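Local coordinates for CRISPR-associated protein,CRISPR-associated endonuclease Cas9 (Corynebacterium diphtheriae, PDB 6JOO), which cleaves, as the full-length natural enzyme, invading double-stranded DNA under CRISPR RNA guidance with magnesium, and is here an engineered fusion bound to guide RNA and target DNA, at residues V644-S648 with R906-G910; V825-I830 with K894-G899; I845-R849 with L861-M866. One frame throughout, in Å; residues are numbered along the deposited sequence.

Contact 1 (V644-S648 with R906-G910); sequences VVVMS and RDSLG. With nucleotides of chain B.
V645 and M647, the latter a selenomethionine, project from the short strand 645-647 onto the loop R906-G910, whose type I beta turn spans D907-G910. The segments meet by van der Waals contact, much of it against backbone carbonyls. The two branches of V645 divide the work: CG1 meets CD of R906 at 3.7 Å and lies over one face of its guanidinium, while CG2 approaches the carbonyl of G910, whose O is 3.5 Å from it. The valine and the arginine side chains run past each other in opposite directions. M647 takes the chi1 value of 72° that sets CG between the backbone N and the carbonyl carbon, and from there its extended chain reaches across the turn. Its SE sits 3.7 Å from O of D907 and also touches CA of G910, and its methyl CE ends beside the carbonyl of S908.

Polar bonds keep the turn in shape from within. N of G910 donates to O of D907 at 3.1 Å, closing the turn. The chain of R906 runs out extended beside V645, and its NH1 gives a 2.9 Å hydrogen bond to O of G910, bent to 143° at the hydrogen. The other end of the guanidinium, NH2, forms a salt bridge with E822, so two partners fix its rotation beside V645. D907 pairs with R911 through OD2, and its OD1 accepts a weak bond from N of L909.

Nucleic acid lies beyond the turn: OG of S908 donates to OP1 of cytidine 112 of RNA chain B at 2.5 Å. Strand 645-647 is hydrogen-bonded to strand 30-40. The arrangement is thus a domain junction, in which a beta turn of the Cas9 C-terminal domain lies against an edge strand of the mixed sheet of the RNase H-like RuvC fold.

Contact 2 (V825-I830 with K894-G899); sequences VDTSKI and KLFSDG. With nucleotides of chain D.
I830 and L895 meet where the loop between strand 822-824 and helix 833-842 crosses the C-terminal end of helix 892-898, within the Cas9 C-terminal domain. The tight part is apolar. CD1 of I830 lies 3.5 Å from CD1 of L895 and is close to CA of G899 as well, the two side chains crossing at a slant. With chi1 at 63°, CG1 of I830 stands between its own backbone N and carbonyl carbon, and the two branches of I830 diverge: CD1 to L895 and G899, CG2 to CB of D898 at 3.7 Å. V825 adds its CG1 at 3.6 Å from the same CD1 of L895, meeting the leucine at about a right angle. L859 and L861 of the neighbouring hairpin also touch L895 and extend this core.

The outer side is looser. K829 bends at chi3 and brings CE to 4.0 Å from O of D898, while its NZ stays 5.7 Å from OD1 of that aspartate, too far for a salt bridge. On the nucleic-acid side, K894 extends fully and its NZ donates to OP1 of DA2 of DNA chain D at 2.8 Å, with a weaker bond to O3' of DC1. Loop and helix end are tied together by N of D826, which donates in the carbonyl plane to O of G899, N to O 2.7 Å.

Contact 3 (I845-R849 with L861-M866); sequences IRRWR and LRPLQM. With nucleotides of chain C.
The beta hairpin of strands 847-855 and 858-863 in the C-terminal domain is paired here near its open end, where the second strand runs into a type I turn from P863 to M866. R849 and R862 form an antiparallel hydrogen-bonded pair: N of R849 reaches O of R862 at 2.9 Å, and N of R862 returns to O of R849 at 3.2 Å. Beyond the non-hydrogen-bonded pair W848-P863, N of L864 donates to O of R847 at 3.1 Å.

The indole of W848 leans against the opposite strand, its CZ3 3.6 Å from CD of P863 and its CE3 near the peptide before that proline. CG2 of I845 lies over one indole face, and NE1 donates to O of I845, 2.9 Å away and well above the carbonyl plane. The tip CD1 of I845 meets the methyl CE of selenomethionine M866.

R849 and R862 cross on one face of the sheet; the chain of R849 bends at chi3 (51°), bringing NH1 to 3.7 Å from CB of R862. D851 makes a salt bridge with each arginine, which probably offsets their like charges. The extended chain of R862 carries its guanidinium to DG2 of DNA chain C, where NH1 binds OP1 at 2.9 Å and NH2 binds OP2 at 2.6 Å. The phosphorus lies in the guanidinium plane, at its edge. This is a bidentate arginine-phosphate interaction, made from a beta hairpin beside the DNA.

All six segments lie in the C-terminal part of the fusion, which holds the third RuvC subdomain and the C-terminal domain. They nest along the chain: contact 3 inside the loop closed by contact 2, and that inside the loop closed by contact 1. The centre of contact 3 is about 14 Å from each of the others, whose centres are about 24 Å apart. Contact 3 lies on two strands of the antiparallel sheet, contact 2 on the loop leaving its strand 822-824 and on helix 892-898; they touch through V825 and R846. V646 packs on L864 and Q865, joining contacts 1 and 3. The series thus runs from the RuvC sheet into the C-terminal domain, meeting RNA and DNA.

Contact 1 (V644-S648 with R906-G910)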
loop_
_atom_site.group_PDB
_atom_site.type_symbol
_atom_site.label_atom_id
_atom_site.label_comp_id
_atom_site.label_asym_id
_atom_site.label_seq_id
_atom_site.Cartn_x
_atom_site.Cartn_y
_atom_site.Cartn_z
ATOM N N VAL A 644 26.796 19.728 -6.645
ATOM C CA VAL A 644 25.375 19.427 -6.783
ATOM C C VAL A 644 25.140 18.022 -6.247
ATOM O O VAL A 644 25.727 17.051 -6.739
ATOM C CB VAL A 644 24.922 19.550 -8.244
ATOM C CG1 VAL A 644 23.415 19.408 -8.344
ATOM C CG2 VAL A 644 25.381 20.875 -8.827
ATOM N N VAL A 645 24.290 17.909 -5.234
ATOM C CA VAL A 645 24.102 16.662 -4.502
ATOM C C VAL A 645 22.887 15.934 -5.062
ATOM O O VAL A 645 21.778 16.481 -5.082
ATOM C CB VAL A 645 23.950 16.920 -2.995
ATOM C CG1 VAL A 645 23.444 15.675 -2.290
ATOM C CG2 VAL A 645 25.281 17.356 -2.406
ATOM N N VAL A 646 23.100 14.702 -5.520
ATOM C CA VAL A 646 22.029 13.788 -5.896
ATOM C C VAL A 646 21.933 12.741 -4.798
ATOM O O VAL A 646 22.894 11.996 -4.564
ATOM C CB VAL A 646 22.288 13.129 -7.259
ATOM C CG1 VAL A 646 21.083 12.310 -7.686
ATOM C CG2 VAL A 646 22.628 14.175 -8.301
HETATM N N MSE A 647 20.787 12.685 -4.121
HETATM C CA MSE A 647 20.624 11.768 -2.997
HETATM C C MSE A 647 19.209 11.215 -2.849
HETATM O O MSE A 647 18.261 11.718 -3.456
HETATM C CB MSE A 647 21.018 12.457 -1.695
HETATM C CG MSE A 647 20.018 13.497 -1.237
HETATM SE SE MSE A 647 20.443 14.141 0.542
HETATM C CE MSE A 647 18.817 15.164 0.883
ATOM N N SER A 648 19.084 10.177 -2.023
ATOM C CA SER A 648 17.803 9.553 -1.726
ATOM C C SER A 648 17.847 9.022 -0.302
ATOM O O SER A 648 18.919 8.788 0.261
ATOM C CB SER A 648 17.485 8.419 -2.708
ATOM O OG SER A 648 17.561 8.871 -4.047
ATOM N N ARG A 906 24.410 11.426 4.180
ATOM C CA ARG A 906 24.225 12.870 4.146
ATOM C C ARG A 906 23.048 13.285 5.021
ATOM O O ARG A 906 22.175 12.479 5.354
ATOM C CB ARG A 906 24.000 13.377 2.714
ATOM C CG ARG A 906 25.047 12.919 1.711
ATOM C CD ARG A 906 24.746 13.423 0.303
ATOM N NE ARG A 906 25.767 13.006 -0.654
ATOM C CZ ARG A 906 26.913 13.650 -0.853
ATOM N NH1 ARG A 906 27.188 14.742 -0.156
ATOM N NH2 ARG A 906 27.785 13.197 -1.745
ATOM N N ASP A 907 23.033 14.570 5.379
ATOM C CA ASP A 907 21.938 15.172 6.126
ATOM C C ASP A 907 20.892 15.693 5.138
ATOM O O ASP A 907 20.988 15.466 3.930
ATOM C CB ASP A 907 22.468 16.255 7.072
ATOM C CG ASP A 907 23.088 17.448 6.341
ATOM O OD1 ASP A 907 23.125 17.463 5.092
ATOM O OD2 ASP A 907 23.547 18.383 7.034
ATOM N N SER A 908 19.877 16.403 5.632
ATOM C CA SER A 908 18.795 16.808 4.743
ATOM C C SER A 908 19.260 17.836 3.723
ATOM O O SER A 908 18.659 17.963 2.651
ATOM C CB SER A 908 17.628 17.343 5.561
ATOM O OG SER A 908 17.354 16.466 6.634
ATOM N N LEU A 909 20.325 18.572 4.034
ATOM C CA LEU A 909 20.877 19.588 3.147
ATOM C C LEU A 909 21.931 19.033 2.196
ATOM O O LEU A 909 22.585 19.812 1.494
ATOM C CB LEU A 909 21.469 20.742 3.966
ATOM C CG LEU A 909 20.453 21.593 4.734
ATOM C CD1 LEU A 909 21.133 22.517 5.727
ATOM C CD2 LEU A 909 19.592 22.390 3.772
ATOM N N GLY A 910 22.110 17.715 2.156
ATOM C CA GLY A 910 23.065 17.095 1.262
ATOM C C GLY A 910 24.502 17.122 1.729
ATOM O O GLY A 910 25.385 16.682 0.983
ATOM P P C B 112 16.140 15.940 10.191
ATOM O OP1 C B 112 16.746 16.696 9.065
ATOM O OP2 C B 112 15.596 14.578 9.970
ATOM O "O5'" C B 112 17.197 15.844 11.375
ATOM C "C5'" C B 112 17.936 16.986 11.763
ATOM C "C4'" C B 112 18.712 16.738 13.028
ATOM O "O4'" C B 112 17.822 16.246 14.055
ATOM C "C3'" C B 112 19.807 15.688 12.946
ATOM O "O3'" C B 112 21.012 16.213 12.407
ATOM C "C2'" C B 112 19.951 15.226 14.396
ATOM O "O2'" C B 112 20.822 16.086 15.115
ATOM C "C1'" C B 112 18.530 15.409 14.941
ATOM N N1 C B 112 17.796 14.134 15.109
ATOM C C2 C B 112 17.940 13.470 16.329
ATOM O O2 C B 112 18.674 13.974 17.194
ATOM N N3 C B 112 17.286 12.305 16.537
ATOM C C4 C B 112 16.505 11.802 15.582
ATOM N N4 C B 112 15.882 10.649 15.836
ATOM C C5 C B 112 16.336 12.463 14.329
ATOM C C6 C B 112 16.991 13.617 14.134
#

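Contact 2 (V825-I830 with K894-G899)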
loop_
_atom_site.group_PDB
_atom_site.type_symbol
_atom_site.label_atom_id
_atom_site.label_comp_id
_atom_site.label_asym_id
_atom_site.label_seq_id
_atom_site.Cartn_x
_atom_site.Cartn_y
_atom_site.Cartn_z
ATOM N N VAL A 825 33.761 5.434 -5.480
ATOM C CA VAL A 825 34.563 4.319 -5.969
ATOM C C VAL A 825 35.621 4.835 -6.933
ATOM O O VAL A 825 35.333 5.668 -7.799
ATOM C CB VAL A 825 33.685 3.255 -6.663
ATOM C CG1 VAL A 825 34.539 2.104 -7.174
ATOM C CG2 VAL A 825 32.601 2.750 -5.719
ATOM N N ASP A 826 36.845 4.327 -6.786
ATOM C CA ASP A 826 37.939 4.594 -7.721
ATOM C C ASP A 826 37.925 3.482 -8.763
ATOM O O ASP A 826 38.382 2.366 -8.506
ATOM C CB ASP A 826 39.272 4.671 -6.982
ATOM C CG ASP A 826 40.452 4.940 -7.907
ATOM O OD1 ASP A 826 40.236 5.338 -9.073
ATOM O OD2 ASP A 826 41.603 4.745 -7.460
ATOM N N THR A 827 37.392 3.788 -9.944
ATOM C CA THR A 827 37.203 2.808 -11.004
ATOM C C THR A 827 38.393 2.714 -11.950
ATOM O O THR A 827 38.265 2.117 -13.025
ATOM C CB THR A 827 35.944 3.143 -11.806
ATOM O OG1 THR A 827 36.177 4.323 -12.583
ATOM C CG2 THR A 827 34.771 3.392 -10.875
ATOM N N SER A 828 39.540 3.289 -11.587
ATOM C CA SER A 828 40.684 3.250 -12.489
ATOM C C SER A 828 41.237 1.839 -12.634
ATOM O O SER A 828 41.708 1.468 -13.714
ATOM C CB SER A 828 41.776 4.202 -11.999
ATOM O OG SER A 828 42.260 3.822 -10.722
ATOM N N LYS A 829 41.170 1.032 -11.576
ATOM C CA LYS A 829 41.817 -0.274 -11.572
ATOM C C LYS A 829 40.857 -1.449 -11.700
ATOM O O LYS A 829 41.292 -2.535 -12.096
ATOM C CB LYS A 829 42.644 -0.448 -10.291
ATOM C CG LYS A 829 43.864 0.458 -10.214
ATOM C CD LYS A 829 44.503 0.425 -8.832
ATOM C CE LYS A 829 44.109 1.646 -8.010
ATOM N NZ LYS A 829 44.640 1.569 -6.619
ATOM N N ILE A 830 39.574 -1.265 -11.392
ATOM C CA ILE A 830 38.633 -2.370 -11.273
ATOM C C ILE A 830 37.473 -2.264 -12.250
ATOM O O ILE A 830 36.608 -3.146 -12.259
ATOM C CB ILE A 830 38.097 -2.491 -9.832
ATOM C CG1 ILE A 830 37.306 -1.233 -9.466
ATOM C CG2 ILE A 830 39.237 -2.696 -8.853
ATOM C CD1 ILE A 830 36.795 -1.221 -8.055
ATOM N N LYS A 894 36.977 -7.791 -4.986
ATOM C CA LYS A 894 37.730 -6.971 -5.928
ATOM C C LYS A 894 37.442 -5.490 -5.718
ATOM O O LYS A 894 38.356 -4.658 -5.757
ATOM C CB LYS A 894 37.400 -7.386 -7.361
ATOM C CG LYS A 894 38.248 -6.711 -8.428
ATOM C CD LYS A 894 37.735 -7.045 -9.822
ATOM C CE LYS A 894 38.695 -6.556 -10.898
ATOM N NZ LYS A 894 38.136 -6.772 -12.265
ATOM N N LEU A 895 36.176 -5.148 -5.471
ATOM C CA LEU A 895 35.779 -3.748 -5.355
ATOM C C LEU A 895 36.398 -3.089 -4.130
ATOM O O LEU A 895 36.925 -1.974 -4.208
ATOM C CB LEU A 895 34.253 -3.649 -5.301
ATOM C CG LEU A 895 33.638 -2.293 -4.963
ATOM C CD1 LEU A 895 33.846 -1.312 -6.097
ATOM C CD2 LEU A 895 32.160 -2.433 -4.647
ATOM N N PHE A 896 36.339 -3.761 -2.982
ATOM C CA PHE A 896 36.781 -3.143 -1.739
ATOM C C PHE A 896 38.291 -3.200 -1.574
ATOM O O PHE A 896 38.861 -2.392 -0.831
ATOM C CB PHE A 896 36.089 -3.813 -0.554
ATOM C CG PHE A 896 34.637 -3.464 -0.433
ATOM C CD1 PHE A 896 34.205 -2.175 -0.691
ATOM C CD2 PHE A 896 33.700 -4.422 -0.078
ATOM C CE1 PHE A 896 32.874 -1.844 -0.584
ATOM C CE2 PHE A 896 32.363 -4.094 0.027
ATOM C CZ PHE A 896 31.950 -2.804 -0.227
ATOM N N SER A 897 38.952 -4.132 -2.256
ATOM C CA SER A 897 40.397 -4.253 -2.114
ATOM C C SER A 897 41.125 -3.184 -2.914
ATOM O O SER A 897 42.106 -2.604 -2.435
ATOM C CB SER A 897 40.846 -5.648 -2.541
ATOM O OG SER A 897 40.178 -6.642 -1.781
ATOM N N ASP A 898 40.656 -2.901 -4.130
ATOM C CA ASP A 898 41.346 -2.002 -5.046
ATOM C C ASP A 898 40.478 -0.834 -5.504
ATOM O O ASP A 898 40.862 -0.121 -6.439
ATOM C CB ASP A 898 41.852 -2.782 -6.267
ATOM C CG ASP A 898 42.776 -3.929 -5.889
ATOM O OD1 ASP A 898 43.593 -3.760 -4.960
ATOM O OD2 ASP A 898 42.682 -5.004 -6.521
ATOM N N GLY A 899 39.326 -0.614 -4.876
ATOM C CA GLY A 899 38.428 0.429 -5.333
ATOM C C GLY A 899 38.457 1.676 -4.480
ATOM O O GLY A 899 37.939 2.720 -4.889
ATOM P P DA D 2 34.792 -8.418 -11.891
ATOM O OP1 DA D 2 35.366 -7.109 -12.273
ATOM O OP2 DA D 2 33.786 -8.510 -10.809
ATOM O "O5'" DA D 2 34.161 -9.078 -13.198
ATOM C "C5'" DA D 2 34.808 -8.940 -14.447
ATOM C "C4'" DA D 2 34.079 -9.740 -15.509
ATOM O "O4'" DA D 2 33.832 -11.077 -15.019
ATOM C "C3'" DA D 2 32.720 -9.173 -15.925
ATOM O "O3'" DA D 2 32.726 -8.881 -17.308
ATOM C "C2'" DA D 2 31.707 -10.275 -15.580
ATOM C "C1'" DA D 2 32.572 -11.521 -15.457
ATOM N N9 DA D 2 32.071 -12.477 -14.469
ATOM C C8 DA D 2 32.243 -12.410 -13.117
ATOM N N7 DA D 2 31.695 -13.404 -12.463
ATOM C C5 DA D 2 31.122 -14.181 -13.451
ATOM C C6 DA D 2 30.390 -15.384 -13.403
ATOM N N6 DA D 2 30.102 -16.024 -12.264
ATOM N N1 DA D 2 29.960 -15.902 -14.572
ATOM C C2 DA D 2 30.250 -15.254 -15.707
ATOM N N3 DA D 2 30.931 -14.118 -15.878
ATOM C C4 DA D 2 31.344 -13.629 -14.699
ATOM O "O5'" DC D 1 37.720 -11.913 -8.163
ATOM C "C5'" DC D 1 36.872 -11.011 -8.865
ATOM C "C4'" DC D 1 36.946 -11.254 -10.361
ATOM O "O4'" DC D 1 36.961 -12.672 -10.620
ATOM C "C3'" DC D 1 35.767 -10.724 -11.148
ATOM O "O3'" DC D 1 36.014 -9.385 -11.514
ATOM C "C2'" DC D 1 35.731 -11.637 -12.376
ATOM C "C1'" DC D 1 36.365 -12.938 -11.876
ATOM N N1 DC D 1 35.397 -14.066 -11.710
ATOM C C2 DC D 1 34.778 -14.631 -12.834
ATOM O O2 DC D 1 35.035 -14.183 -13.958
ATOM N N3 DC D 1 33.911 -15.659 -12.657
ATOM C C4 DC D 1 33.660 -16.117 -11.430
ATOM N N4 DC D 1 32.797 -17.131 -11.305
ATOM C C5 DC D 1 34.283 -15.559 -10.277
ATOM C C6 DC D 1 35.136 -14.547 -10.461
#

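Contact 3 (I845-R849 with L861-M866)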
loop_
_atom_site.group_PDB
_atom_site.type_symbol
_atom_site.label_atom_id
_atom_site.label_comp_id
_atom_site.label_asym_id
_atom_site.label_seq_id
_atom_site.Cartn_x
_atom_site.Cartn_y
_atom_site.Cartn_z
ATOM N N ILE A 845 33.376 7.938 -13.600
ATOM C CA ILE A 845 32.247 7.867 -12.679
ATOM C C ILE A 845 32.772 7.356 -11.346
ATOM O O ILE A 845 33.120 6.175 -11.217
ATOM C CB ILE A 845 31.133 6.959 -13.216
ATOM C CG1 ILE A 845 30.799 7.328 -14.662
ATOM C CG2 ILE A 845 29.904 7.047 -12.328
ATOM C CD1 ILE A 845 29.874 6.346 -15.347
ATOM N N ARG A 846 32.833 8.236 -10.347
ATOM C CA ARG A 846 33.311 7.846 -9.032
ATOM C C ARG A 846 32.218 7.815 -7.974
ATOM O O ARG A 846 32.468 7.325 -6.869
ATOM C CB ARG A 846 34.446 8.775 -8.575
ATOM C CG ARG A 846 34.103 10.250 -8.580
ATOM C CD ARG A 846 35.356 11.103 -8.415
ATOM N NE ARG A 846 36.044 10.852 -7.151
ATOM C CZ ARG A 846 35.836 11.547 -6.036
ATOM N NH1 ARG A 846 36.508 11.252 -4.932
ATOM N NH2 ARG A 846 34.957 12.540 -6.025
ATOM N N ARG A 847 31.015 8.298 -8.279
ATOM C CA ARG A 847 29.894 8.257 -7.347
ATOM C C ARG A 847 28.878 7.229 -7.830
ATOM O O ARG A 847 28.287 7.391 -8.904
ATOM C CB ARG A 847 29.247 9.636 -7.201
ATOM C CG ARG A 847 30.158 10.685 -6.585
ATOM C CD ARG A 847 29.368 11.710 -5.784
ATOM N NE ARG A 847 30.167 12.896 -5.488
ATOM C CZ ARG A 847 30.890 13.064 -4.385
ATOM N NH1 ARG A 847 31.586 14.179 -4.217
ATOM N NH2 ARG A 847 30.918 12.122 -3.453
ATOM N N TRP A 848 28.670 6.182 -7.030
ATOM C CA TRP A 848 27.786 5.083 -7.383
ATOM C C TRP A 848 26.734 4.889 -6.300
ATOM O O TRP A 848 26.887 5.349 -5.166
ATOM C CB TRP A 848 28.567 3.779 -7.592
ATOM C CG TRP A 848 29.539 3.844 -8.728
ATOM C CD1 TRP A 848 30.781 4.408 -8.713
ATOM C CD2 TRP A 848 29.344 3.334 -10.051
ATOM N NE1 TRP A 848 31.372 4.281 -9.945
ATOM C CE2 TRP A 848 30.512 3.624 -10.785
ATOM C CE3 TRP A 848 28.298 2.657 -10.687
ATOM C CZ2 TRP A 848 30.664 3.261 -12.121
ATOM C CZ3 TRP A 848 28.449 2.299 -12.016
ATOM C CH2 TRP A 848 29.625 2.601 -12.719
ATOM N N ARG A 849 25.661 4.190 -6.671
ATOM C CA ARG A 849 24.529 3.922 -5.794
ATOM C C ARG A 849 24.294 2.421 -5.691
ATOM O O ARG A 849 24.389 1.696 -6.686
ATOM C CB ARG A 849 23.259 4.611 -6.306
ATOM C CG ARG A 849 22.028 4.359 -5.454
ATOM C CD ARG A 849 20.767 4.817 -6.162
ATOM N NE ARG A 849 20.677 4.273 -7.514
ATOM C CZ ARG A 849 20.634 5.013 -8.617
ATOM N NH1 ARG A 849 20.555 4.427 -9.806
ATOM N NH2 ARG A 849 20.656 6.337 -8.533
ATOM N N LEU A 861 25.519 -2.143 -8.646
ATOM C CA LEU A 861 25.748 -0.709 -8.582
ATOM C C LEU A 861 25.385 -0.053 -9.905
ATOM O O LEU A 861 25.548 -0.639 -10.977
ATOM C CB LEU A 861 27.204 -0.391 -8.242
ATOM C CG LEU A 861 27.795 -1.120 -7.038
ATOM C CD1 LEU A 861 29.227 -0.667 -6.798
ATOM C CD2 LEU A 861 26.939 -0.897 -5.800
ATOM N N ARG A 862 24.907 1.181 -9.818
ATOM C CA ARG A 862 24.568 2.009 -10.950
ATOM C C ARG A 862 25.125 3.418 -10.711
ATOM O O ARG A 862 25.326 3.809 -9.564
ATOM C CB ARG A 862 23.050 2.087 -11.167
ATOM C CG ARG A 862 22.440 0.808 -11.708
ATOM C CD ARG A 862 21.026 1.049 -12.215
ATOM N NE ARG A 862 20.400 -0.174 -12.713
ATOM C CZ ARG A 862 19.640 -0.976 -11.975
ATOM N NH1 ARG A 862 19.411 -0.684 -10.702
ATOM N NH2 ARG A 862 19.106 -2.068 -12.507
ATOM N N PRO A 863 25.396 4.153 -11.780
ATOM C CA PRO A 863 25.870 5.538 -11.595
ATOM C C PRO A 863 24.848 6.363 -10.828
ATOM O O PRO A 863 23.653 6.347 -11.133
ATOM C CB PRO A 863 26.050 6.036 -13.034
ATOM C CG PRO A 863 26.263 4.798 -13.838
ATOM C CD PRO A 863 25.401 3.753 -13.194
ATOM N N LEU A 864 25.330 7.088 -9.813
ATOM C CA LEU A 864 24.422 7.792 -8.909
ATOM C C LEU A 864 23.694 8.933 -9.611
ATOM O O LEU A 864 22.493 9.134 -9.394
ATOM C CB LEU A 864 25.190 8.319 -7.693
ATOM C CG LEU A 864 24.488 9.314 -6.758
ATOM C CD1 LEU A 864 23.218 8.718 -6.162
ATOM C CD2 LEU A 864 25.429 9.787 -5.654
ATOM N N GLN A 865 24.397 9.686 -10.456
ATOM C CA GLN A 865 23.892 10.940 -11.000
ATOM C C GLN A 865 23.232 10.782 -12.366
ATOM O O GLN A 865 23.051 11.780 -13.072
ATOM C CB GLN A 865 25.028 11.966 -11.085
ATOM C CG GLN A 865 25.688 12.294 -9.750
ATOM C CD GLN A 865 26.994 13.056 -9.911
ATOM O OE1 GLN A 865 27.601 13.054 -10.983
ATOM N NE2 GLN A 865 27.433 13.711 -8.842
HETATM N N MSE A 866 22.858 9.566 -12.755
HETATM C CA MSE A 866 22.305 9.369 -14.094
HETATM C C MSE A 866 20.952 8.663 -14.102
HETATM O O MSE A 866 20.628 7.898 -13.195
HETATM C CB MSE A 866 23.293 8.593 -14.961
HETATM C CG MSE A 866 24.610 9.306 -15.117
HETATM SE SE MSE A 866 25.969 8.224 -15.956
HETATM C CE MSE A 866 27.525 9.152 -15.231
ATOM P P DG C 2 17.314 -3.613 -10.000
ATOM O OP1 DG C 2 18.058 -2.671 -9.134
ATOM O OP2 DG C 2 17.901 -4.042 -11.292
ATOM O "O5'" DG C 2 16.921 -4.913 -9.150
ATOM C "C5'" DG C 2 16.516 -4.779 -7.795
ATOM C "C4'" DG C 2 15.948 -6.083 -7.265
ATOM O "O4'" DG C 2 14.903 -6.542 -8.151
ATOM C "C3'" DG C 2 16.937 -7.235 -7.179
ATOM O "O3'" DG C 2 17.605 -7.213 -5.917
ATOM C "C2'" DG C 2 16.026 -8.450 -7.303
ATOM C "C1'" DG C 2 14.942 -7.952 -8.259
ATOM N N9 DG C 2 15.164 -8.306 -9.664
ATOM C C8 DG C 2 15.678 -7.500 -10.653
ATOM N N7 DG C 2 15.747 -8.085 -11.819
ATOM C C5 DG C 2 15.242 -9.357 -11.591
ATOM C C6 DG C 2 15.066 -10.442 -12.483
ATOM O O6 DG C 2 15.332 -10.494 -13.691
ATOM N N1 DG C 2 14.522 -11.550 -11.843
ATOM C C2 DG C 2 14.189 -11.603 -10.513
ATOM N N2 DG C 2 13.675 -12.759 -10.076
ATOM N N3 DG C 2 14.347 -10.594 -9.665
ATOM C C4 DG C 2 14.876 -9.508 -10.270
#